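Serine/threonine-protein kinase Tel1 (Chaetomium thermophilum, PDB 6SKY) is a protein kinase that transfers phosphate from ATP to serine and threonine residues and probably activates checkpoint signalling in response to DNA damage. Local coordinates at residues F1592-S1597 with A1633-G1638. Numbering follows the deposited sequence.
Sequences FNIPPS and AGRVLG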
loop_
_atom_site.group_PDB
_atom_site.type_symbol
_atom_site.label_atom_id
_atom_site.label_comp_id
_atom_site.label_asym_id
_atom_site.label_seq_id
_atom_site.Cartn_x
_atom_site.Cartn_y
_atom_site.Cartn_z
ATOM N N PHE A 1592 44.000 -32.258 -21.145
ATOM C CA PHE A 1592 44.232 -30.994 -20.467
ATOM C C PHE A 1592 44.612 -31.243 -19.015
ATOM O O PHE A 1592 44.604 -32.372 -18.525
ATOM C CB PHE A 1592 42.989 -30.104 -20.570
ATOM C CG PHE A 1592 43.275 -28.636 -20.467
ATOM C CD1 PHE A 1592 43.879 -27.968 -21.501
ATOM C CD2 PHE A 1592 42.915 -27.924 -19.346
ATOM C CE1 PHE A 1592 44.134 -26.625 -21.408
ATOM C CE2 PHE A 1592 43.170 -26.587 -19.256
ATOM C CZ PHE A 1592 43.775 -25.938 -20.288
ATOM N N ASN A 1593 44.956 -30.160 -18.327
ATOM C CA ASN A 1593 45.339 -30.235 -16.922
ATOM C C ASN A 1593 44.908 -28.927 -16.268
ATOM O O ASN A 1593 45.626 -27.928 -16.345
ATOM C CB ASN A 1593 46.835 -30.468 -16.784
ATOM C CG ASN A 1593 47.293 -30.464 -15.348
ATOM O OD1 ASN A 1593 47.340 -31.506 -14.700
ATOM N ND2 ASN A 1593 47.645 -29.291 -14.842
ATOM N N ILE A 1594 43.745 -28.939 -15.634
ATOM C CA ILE A 1594 43.220 -27.727 -15.003
ATOM C C ILE A 1594 43.872 -27.566 -13.632
ATOM O O ILE A 1594 43.915 -28.535 -12.860
ATOM C CB ILE A 1594 41.699 -27.795 -14.896
ATOM C CG1 ILE A 1594 41.154 -26.636 -14.073
ATOM C CG2 ILE A 1594 41.251 -29.116 -14.312
ATOM C CD1 ILE A 1594 39.657 -26.694 -13.888
ATOM N N PRO A 1595 44.408 -26.390 -13.309
ATOM C CA PRO A 1595 45.088 -26.224 -12.029
ATOM C C PRO A 1595 44.125 -26.425 -10.879
ATOM O O PRO A 1595 42.923 -26.119 -10.992
ATOM C CB PRO A 1595 45.598 -24.779 -12.084
ATOM C CG PRO A 1595 45.595 -24.419 -13.510
ATOM C CD PRO A 1595 44.488 -25.182 -14.139
ATOM N N PRO A 1596 44.604 -26.935 -9.748
ATOM C CA PRO A 1596 43.709 -27.153 -8.606
ATOM C C PRO A 1596 43.118 -25.853 -8.096
ATOM O O PRO A 1596 41.896 -25.698 -8.030
ATOM C CB PRO A 1596 44.623 -27.803 -7.561
ATOM C CG PRO A 1596 45.994 -27.379 -7.938
ATOM C CD PRO A 1596 46.000 -27.274 -9.429
ATOM N N SER A 1597 43.983 -24.910 -7.751
ATOM C CA SER A 1597 43.564 -23.612 -7.257
ATOM C C SER A 1597 43.298 -22.684 -8.437
ATOM O O SER A 1597 43.249 -23.108 -9.593
ATOM C CB SER A 1597 44.618 -23.039 -6.317
ATOM O OG SER A 1597 44.388 -21.664 -6.083
ATOM N N ALA A 1633 36.996 -24.265 -19.089
ATOM C CA ALA A 1633 36.165 -23.303 -19.797
ATOM C C ALA A 1633 34.950 -22.916 -18.974
ATOM O O ALA A 1633 34.520 -21.761 -18.997
ATOM C CB ALA A 1633 35.732 -23.871 -21.142
ATOM N N GLY A 1634 34.381 -23.869 -18.242
ATOM C CA GLY A 1634 33.293 -23.539 -17.343
ATOM C C GLY A 1634 33.727 -22.626 -16.221
ATOM O O GLY A 1634 32.994 -21.728 -15.828
ATOM N N ARG A 1635 34.922 -22.841 -15.690
ATOM C CA ARG A 1635 35.421 -21.952 -14.650
ATOM C C ARG A 1635 35.597 -20.531 -15.174
ATOM O O ARG A 1635 35.247 -19.562 -14.495
ATOM C CB ARG A 1635 36.732 -22.493 -14.104
ATOM C CG ARG A 1635 37.037 -22.060 -12.716
ATOM C CD ARG A 1635 38.501 -22.211 -12.459
ATOM N NE ARG A 1635 38.814 -23.360 -11.628
ATOM C CZ ARG A 1635 40.051 -23.772 -11.388
ATOM N NH1 ARG A 1635 41.074 -23.134 -11.928
ATOM N NH2 ARG A 1635 40.263 -24.822 -10.616
ATOM N N VAL A 1636 36.102 -20.389 -16.398
ATOM C CA VAL A 1636 36.284 -19.059 -16.975
ATOM C C VAL A 1636 34.942 -18.396 -17.265
ATOM O O VAL A 1636 34.747 -17.212 -16.971
ATOM C CB VAL A 1636 37.161 -19.147 -18.234
ATOM C CG1 VAL A 1636 37.154 -17.842 -18.979
ATOM C CG2 VAL A 1636 38.564 -19.512 -17.852
ATOM N N LEU A 1637 33.995 -19.136 -17.841
ATOM C CA LEU A 1637 32.680 -18.565 -18.116
ATOM C C LEU A 1637 31.945 -18.207 -16.834
ATOM O O LEU A 1637 31.243 -17.194 -16.775
ATOM C CB LEU A 1637 31.841 -19.538 -18.930
ATOM C CG LEU A 1637 32.197 -19.776 -20.385
ATOM C CD1 LEU A 1637 31.287 -20.839 -20.933
ATOM C CD2 LEU A 1637 32.043 -18.506 -21.161
ATOM N N GLY A 1638 32.082 -19.031 -15.798
ATOM C CA GLY A 1638 31.429 -18.736 -14.542
ATOM C C GLY A 1638 32.011 -17.520 -13.864
ATOM O O GLY A 1638 31.279 -16.715 -13.296
#
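The guanidinium of Arg-1635 has CD1 of Ile-1594 over the centre of one face, 3.8 Å above its plane, while the carbonyl oxygen of Pro-1595 sits at its edge and those of Pro-1596 and Ser-1597 approach obliquely. Here, in the alpha-solenoid part of the chain, helix 1627-1644 is tied to the loop between helices 1578-1588 and 1606-1619, a worked example of an arginine side chain joining a helix to the backbone carbonyls of a loop, here those of Pro-1595 and Ser-1597. Arg-1635 runs out extended from its helix, CG anti to the backbone N (chi1 -155°), and a bend at chi3 then turns the guanidinium at the loop. The side chain of Ile-1594 crosses that of Arg-1635 at a slant, and its CD1 lies 3.9 Å from CZ of Arg-1635. NH1 of Arg-1635 gives a weak hydrogen bond, 3.2 Å long, to Ser-1597 O and a salt bridge to Asp-1601, farther along the same loop. His-2060 of helix 2052-2070 touches both Ile-1594 and Arg-1635, so a helix far along the sequence also packs against this buried contact. A leucine in place of Arg-1635 would probably leave the carbonyls of Pro-1595 and Ser-1597 without these donors and the carboxylate of Asp-1601 without this counter-charge. The straighter bond runs from NH2 of Arg-1635 to Pro-1595 O, 3.0 Å long with 152° at the hydrogen, the donor standing nearly in line with the carbonyl.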